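Local coordinates for GNA33 (Neisseria gonorrhoeae FA 1090, PDB 2G6G), which probably cleaves the glycan strands of peptidoglycan as a murein lytic transglycosylase, leaving a 1,6-anhydro bond on the N-acetylmuramic acid residue, at residues Q56-S61 and N367-A372; F65-A70 and G331-G336; V150-G155 and G173-A178. All blocks are in the same frame, centred on the assembly; numbering follows the deposited sequence.

Contact 1: residues Q56-S61 and N367-A372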
# COMPACT_ATOMS: atom_id res chain seq x y z
N GLN A 56 21.57 -10.67 11.53
CA GLN A 56 20.76 -10.07 10.47
C GLN A 56 21.52 -9.23 9.45
O GLN A 56 22.61 -8.72 9.73
CB GLN A 56 19.58 -9.28 11.06
CG GLN A 56 18.51 -10.17 11.67
CD GLN A 56 18.50 -11.60 11.10
OE1 GLN A 56 18.43 -12.59 11.86
NE2 GLN A 56 18.58 -11.72 9.77
N ASP A 57 20.91 -9.09 8.27
CA ASP A 57 21.48 -8.25 7.23
C ASP A 57 21.13 -6.80 7.49
O ASP A 57 20.25 -6.23 6.83
CB ASP A 57 21.00 -8.67 5.84
CG ASP A 57 21.94 -8.20 4.76
OD1 ASP A 57 22.57 -7.14 4.96
OD2 ASP A 57 22.06 -8.89 3.72
N PHE A 58 21.84 -6.20 8.45
CA PHE A 58 21.56 -4.86 8.91
C PHE A 58 21.84 -3.82 7.86
O PHE A 58 21.20 -2.76 7.87
CB PHE A 58 22.33 -4.54 10.18
CG PHE A 58 21.81 -5.23 11.38
CD1 PHE A 58 22.46 -6.34 11.89
CD2 PHE A 58 20.64 -4.79 12.00
CE1 PHE A 58 21.97 -6.98 13.02
CE2 PHE A 58 20.15 -5.43 13.14
CZ PHE A 58 20.83 -6.53 13.64
N ALA A 59 22.79 -4.12 6.97
CA ALA A 59 23.14 -3.26 5.83
C ALA A 59 21.93 -3.01 4.94
O ALA A 59 21.64 -1.88 4.60
CB ALA A 59 24.31 -3.86 5.01
N LYS A 60 21.21 -4.06 4.57
CA LYS A 60 19.94 -3.85 3.83
C LYS A 60 18.88 -3.07 4.61
O LYS A 60 18.23 -2.17 4.05
CB LYS A 60 19.37 -5.16 3.26
CG LYS A 60 20.26 -5.77 2.13
CD LYS A 60 19.45 -6.77 1.30
CE LYS A 60 20.28 -7.77 0.54
NZ LYS A 60 21.09 -7.12 -0.53
N SER A 61 18.72 -3.37 5.90
CA SER A 61 17.76 -2.66 6.75
C SER A 61 18.06 -1.15 6.81
O SER A 61 17.14 -0.33 6.83
CB SER A 61 17.76 -3.26 8.17
OG SER A 61 17.37 -4.62 8.11
N ASN A 367 13.67 -13.53 10.09
CA ASN A 367 13.75 -12.66 11.26
C ASN A 367 14.45 -11.45 10.78
O ASN A 367 15.62 -11.56 10.42
CB ASN A 367 14.73 -13.21 12.28
CG ASN A 367 14.16 -14.28 13.12
OD1 ASN A 367 13.00 -14.27 13.49
ND2 ASN A 367 15.02 -15.23 13.47
N ARG A 368 13.79 -10.30 10.77
CA ARG A 368 14.47 -9.14 10.24
C ARG A 368 13.86 -7.80 10.60
O ARG A 368 12.66 -7.70 10.87
CB ARG A 368 14.61 -9.24 8.74
CG ARG A 368 13.31 -9.17 8.01
CD ARG A 368 13.56 -9.45 6.56
NE ARG A 368 14.43 -10.60 6.32
CZ ARG A 368 14.90 -10.95 5.13
NH1 ARG A 368 14.59 -10.24 4.06
NH2 ARG A 368 15.69 -12.02 5.01
N LEU A 369 14.72 -6.79 10.55
CA LEU A 369 14.31 -5.40 10.64
C LEU A 369 13.81 -4.92 9.31
O LEU A 369 14.60 -4.67 8.40
CB LEU A 369 15.48 -4.48 11.02
CG LEU A 369 15.73 -4.11 12.46
CD1 LEU A 369 16.90 -3.13 12.46
CD2 LEU A 369 14.52 -3.52 13.13
N ILE A 370 12.51 -4.77 9.20
CA ILE A 370 11.90 -4.11 8.04
C ILE A 370 11.53 -2.69 8.46
O ILE A 370 11.66 -2.34 9.64
CB ILE A 370 10.68 -4.89 7.52
CG1 ILE A 370 9.58 -4.93 8.58
CG2 ILE A 370 11.11 -6.34 7.14
CD1 ILE A 370 8.26 -5.38 8.04
N MSE A 371 11.16 -1.84 7.52
CA MSE A 371 10.80 -0.47 7.86
C MSE A 371 9.30 -0.35 7.73
O MSE A 371 8.75 -0.70 6.71
CB MSE A 371 11.51 0.52 6.94
CG MSE A 371 13.02 0.43 7.01
SE MSE A 371 13.70 0.70 8.81
CE MSE A 371 14.80 -0.90 9.02
N ALA A 372 8.64 0.13 8.78
CA ALA A 372 7.20 0.27 8.81
C ALA A 372 6.82 1.50 7.99
O ALA A 372 6.51 2.54 8.56
CB ALA A 372 6.71 0.44 10.28
O HOH W 1 17.60 -7.35 8.80

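Contact 2: residues F65-A70 and G331-G336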
# COMPACT_ATOMS: atom_id res chain seq x y z
N PHE A 65 15.91 2.00 5.77
CA PHE A 65 15.69 3.19 6.61
C PHE A 65 16.02 4.51 5.89
O PHE A 65 15.30 5.50 6.05
CB PHE A 65 16.50 3.11 7.92
CG PHE A 65 16.12 4.18 8.91
CD1 PHE A 65 14.86 4.15 9.53
CD2 PHE A 65 16.97 5.24 9.17
CE1 PHE A 65 14.49 5.14 10.43
CE2 PHE A 65 16.61 6.24 10.08
CZ PHE A 65 15.37 6.19 10.72
N ARG A 66 17.11 4.51 5.12
CA ARG A 66 17.55 5.70 4.39
C ARG A 66 16.51 6.21 3.37
O ARG A 66 16.37 7.43 3.19
CB ARG A 66 18.90 5.46 3.69
CG ARG A 66 20.15 5.53 4.54
CD ARG A 66 21.35 5.15 3.66
NE ARG A 66 22.64 5.27 4.34
CZ ARG A 66 23.80 5.61 3.75
NH1 ARG A 66 23.88 5.87 2.45
NH2 ARG A 66 24.91 5.67 4.50
N LEU A 67 15.83 5.29 2.69
CA LEU A 67 14.73 5.63 1.74
C LEU A 67 13.55 6.38 2.38
O LEU A 67 12.95 7.26 1.76
CB LEU A 67 14.16 4.38 1.03
CG LEU A 67 15.07 3.56 0.10
CD1 LEU A 67 14.36 2.29 -0.33
CD2 LEU A 67 15.51 4.38 -1.12
N GLY A 68 13.21 6.00 3.60
CA GLY A 68 12.12 6.66 4.30
C GLY A 68 12.48 8.05 4.81
O GLY A 68 11.59 8.86 5.06
N CYS A 69 13.77 8.30 4.97
CA CYS A 69 14.24 9.51 5.61
C CYS A 69 14.00 10.75 4.78
O CYS A 69 14.01 11.82 5.32
CB CYS A 69 15.71 9.41 6.08
SG CYS A 69 15.92 8.51 7.66
N ALA A 70 13.74 10.60 3.48
CA ALA A 70 13.44 11.77 2.63
C ALA A 70 12.22 12.51 3.18
O ALA A 70 12.18 13.74 3.17
CB ALA A 70 13.22 11.36 1.18
N GLY A 331 5.21 8.08 1.74
CA GLY A 331 5.42 8.97 0.59
C GLY A 331 6.75 8.68 -0.07
O GLY A 331 7.27 9.47 -0.83
N THR A 332 7.24 7.48 0.19
CA THR A 332 8.61 7.09 -0.04
C THR A 332 8.68 5.70 -0.74
O THR A 332 7.86 4.83 -0.45
CB THR A 332 9.31 7.18 1.36
OG1 THR A 332 10.32 8.20 1.36
CG2 THR A 332 9.75 5.86 1.90
N PRO A 333 9.64 5.48 -1.68
CA PRO A 333 9.71 4.19 -2.40
C PRO A 333 10.12 3.00 -1.51
O PRO A 333 11.06 3.10 -0.71
CB PRO A 333 10.76 4.43 -3.48
CG PRO A 333 11.65 5.55 -2.91
CD PRO A 333 10.72 6.41 -2.08
N LEU A 334 9.45 1.86 -1.67
CA LEU A 334 9.66 0.70 -0.79
C LEU A 334 10.72 -0.26 -1.29
O LEU A 334 10.74 -0.60 -2.47
CB LEU A 334 8.35 -0.08 -0.62
CG LEU A 334 7.11 0.68 -0.18
CD1 LEU A 334 5.92 -0.30 -0.12
CD2 LEU A 334 7.30 1.39 1.15
N MSE A 335 11.58 -0.72 -0.38
CA MSE A 335 12.58 -1.75 -0.69
C MSE A 335 12.01 -3.15 -0.52
O MSE A 335 11.52 -3.50 0.55
CB MSE A 335 13.79 -1.61 0.22
CG MSE A 335 14.89 -2.64 -0.05
SE MSE A 335 16.51 -2.10 0.90
CE MSE A 335 16.72 -0.41 -0.02
N GLY A 336 12.12 -3.97 -1.56
CA GLY A 336 11.62 -5.33 -1.51
C GLY A 336 12.24 -6.13 -0.38
O GLY A 336 13.46 -6.14 -0.22

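Contact 3: residues V150-G155 and G173-A178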
# COMPACT_ATOMS: atom_id res chain seq x y z
N VAL A 150 -15.26 14.58 -3.90
CA VAL A 150 -15.93 15.45 -2.95
C VAL A 150 -15.83 14.82 -1.56
O VAL A 150 -16.31 13.70 -1.37
CB VAL A 150 -17.39 15.63 -3.39
CG1 VAL A 150 -18.18 16.44 -2.36
CG2 VAL A 150 -17.46 16.25 -4.79
N PRO A 151 -15.17 15.51 -0.59
CA PRO A 151 -15.11 14.96 0.80
C PRO A 151 -16.50 14.75 1.40
O PRO A 151 -17.38 15.61 1.27
CB PRO A 151 -14.35 16.04 1.57
CG PRO A 151 -13.53 16.77 0.51
CD PRO A 151 -14.44 16.79 -0.70
N LEU A 152 -16.70 13.59 2.04
CA LEU A 152 -17.99 13.26 2.62
C LEU A 152 -17.83 13.31 4.13
O LEU A 152 -17.13 12.47 4.70
CB LEU A 152 -18.42 11.85 2.22
CG LEU A 152 -19.85 11.42 1.86
CD1 LEU A 152 -20.20 10.20 2.66
CD2 LEU A 152 -20.90 12.48 2.06
N PRO A 153 -18.45 14.30 4.79
CA PRO A 153 -18.39 14.35 6.25
C PRO A 153 -18.97 13.08 6.85
O PRO A 153 -19.88 12.48 6.27
CB PRO A 153 -19.28 15.55 6.61
CG PRO A 153 -20.10 15.81 5.38
CD PRO A 153 -19.22 15.42 4.23
N ALA A 154 -18.43 12.68 8.01
CA ALA A 154 -18.95 11.56 8.77
C ALA A 154 -20.47 11.63 8.95
O ALA A 154 -21.14 10.60 8.98
CB ALA A 154 -18.25 11.46 10.11
N GLY A 155 -20.99 12.85 9.03
CA GLY A 155 -22.44 13.08 9.18
C GLY A 155 -23.33 12.43 8.12
O GLY A 155 -24.48 12.09 8.41
N GLY A 173 -14.57 19.02 -5.54
CA GLY A 173 -15.81 19.74 -5.31
C GLY A 173 -16.07 19.70 -3.83
O GLY A 173 -15.36 19.04 -3.07
N THR A 174 -17.11 20.39 -3.41
CA THR A 174 -17.50 20.38 -2.01
C THR A 174 -19.01 20.28 -1.88
O THR A 174 -19.75 20.73 -2.76
CB THR A 174 -16.93 21.64 -1.27
OG1 THR A 174 -17.16 21.51 0.13
CG2 THR A 174 -17.58 22.93 -1.77
N ILE A 175 -19.48 19.67 -0.80
CA ILE A 175 -20.89 19.69 -0.48
C ILE A 175 -21.23 21.07 0.07
O ILE A 175 -20.65 21.51 1.06
CB ILE A 175 -21.30 18.58 0.52
CG1 ILE A 175 -21.11 17.20 -0.13
CG2 ILE A 175 -22.76 18.80 0.99
CD1 ILE A 175 -21.34 16.02 0.78
N ASP A 176 -22.15 21.76 -0.62
CA ASP A 176 -22.62 23.08 -0.23
C ASP A 176 -24.12 23.17 -0.56
O ASP A 176 -24.51 23.39 -1.71
CB ASP A 176 -21.83 24.17 -0.96
CG ASP A 176 -22.25 25.58 -0.56
OD1 ASP A 176 -23.22 25.72 0.22
OD2 ASP A 176 -21.61 26.57 -1.01
N ASN A 177 -24.97 22.99 0.45
CA ASN A 177 -26.40 23.01 0.21
C ASN A 177 -26.99 24.37 -0.15
O ASN A 177 -27.94 24.45 -0.90
CB ASN A 177 -27.16 22.37 1.36
CG ASN A 177 -26.89 20.90 1.46
OD1 ASN A 177 -26.62 20.27 0.46
ND2 ASN A 177 -26.90 20.36 2.66
N ALA A 178 -26.44 25.45 0.40
CA ALA A 178 -26.99 26.75 0.10
C ALA A 178 -26.55 27.20 -1.29
O ALA A 178 -27.39 27.54 -2.13
CB ALA A 178 -26.63 27.79 1.18

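Contact 1: residues Q56-S61 and N367-A372
Ser61 and Leu369 form the centre of a buried helix-on-strand contact, in which the first turn of helix 58-72 lies against strand 365-374 of the 3D domain, a member of the double-psi beta-barrel clan. Ser61 OG donates to Leu369 O over 2.8 Å, approaching in the carbonyl plane on a lone pair, with a C=O...donor angle of 136°. The hydroxyl is placed for this by a chi1 of -61°, which sets OG beside its own backbone N and turns it down onto the strand. The same OG accepts from a water at 2.8 Å, and the water in turn accepts a weak bond from Leu369 N. Both backbone polar atoms of Leu369 are therefore engaged by the helix turn, one directly and one through solvent.

The leucine side chain rises toward the helix beside the serine. Its CD1 meets the rim of the Phe58 ring near the ring plane, 4.0 Å from CE2, and Phe99 of helix 92-102 also packs on this leucine. Trp53 meets Phe58 edge-to-face.

Gln56, just before the helix, brings its side chain over the strand at Asn367, where its CG lies 3.4 Å from Asn367 O; its CB meanwhile rests above one face of the Phe58 ring, offset toward the rim. Between Gln56 and the helix stands Asp57, the N-cap residue, whose OD1 accepts a weak but nearly straight bond from Lys60 N, 3.4 Å long. Farther along the strand, the selenomethionine Met371 folds back toward the helix through bends at chi2 and chi3. Its terminal methyl CE ends 3.3 Å from Ser61 O and 3.9 Å from Ser61 CB.

Contact 2: residues F65-A70 and G331-G336
Thr332 reaches helix 58-72 with both branches of its side chain. OG1 donates to Leu67 O over 2.8 Å, meeting the carbonyl at 140° and tilted 24° from its plane, while CG2 sits 3.5 Å from Gly68 CA. Leu67 answers in the other direction, its side chain projecting onto the loop. CD1 comes within 3.4 Å of Pro333 O and 3.6 Å of Met335 CE, and CD2 faces Pro333 CG more loosely. Met335, a selenomethionine, runs out extended and then turns at chi3 (-61°), which carries its methyl to the leucine; the two side chains cross at about a right angle.

Behind this shell, Leu334 points away from the helix and packs on Gln373 and Asp374 of strand 365-374; Thr332 touches Gln373 as well. On the far side of the helix, Cys69 forms a disulfide with Cys82, tying helix 58-72 to helix 79-85. The arrangement is a helix packed on an irregular connection that leads into strand 339-341, which pairs in parallel with strand 365-374 of the 3D domain, whose clan is the double-psi beta-barrel.

Contact 3: residues V150-G155 and G173-A178
Val150 and Gly173 bring their CA atoms to 4.9 Å where the run 150-153 and the strand residues 173-175 head in roughly the same direction, 32° apart, before their chains continue into loops. The isopropyl group of Val150 lies against this approach with both methyls. CG2 lies 3.8 Å from Gly173 C, against backbone that carries no side chain, while CG1, anti to the valine N (chi1 175°), meets Ile175 CG1 at 3.8 Å; the valine and isoleucine side chains cross at about a right angle. Next to them Pro151 brings its CD to 3.4 Å from Gly173 O.

Ile175 then extends past the valine, its chi2 of 174° carrying CD1 across to the segment beyond strand 148-151. There the methyl finds Leu152 CD2 at 3.8 Å, a branch that comes round to it although the leucine CB points away, and Pro153 CD at 4.1 Å. The contact between the segments is thus almost wholly apolar, buried at Val150 and Leu152 and exposed at the two prolines.

Both segments belong to the MltA-specific insert domain. Strand 148-151 is an outer strand of one three-stranded antiparallel sheet, paired with strand 197-203, and strand 172-175 is an outer strand of another, paired with strand 162-169; a backbone bond between Ser149 and Gly173 joins these two edges.

Overall arrangement
Contacts 1 and 2 share helix 58-72 and lie side by side, with centres 13 Å apart; they touch through Met371 CG against Phe65 N and Met335 SE against Lys60 O. Contact 1 is the more deeply buried, setting the helix on a barrel strand, while contact 2 joins the next part of the helix to a loop and is partly exposed. Each combines one direct hydroxyl-to-carbonyl bond with apolar packing. Contact 3 lies across the chain's centre from contact 1, about 44 Å away between centres, in the insert domain; it is strand-edge packing of aliphatic and proline groups, partly buried, with exposed residues among those that touch. Along the chain it is nested inside the loops closed by both others.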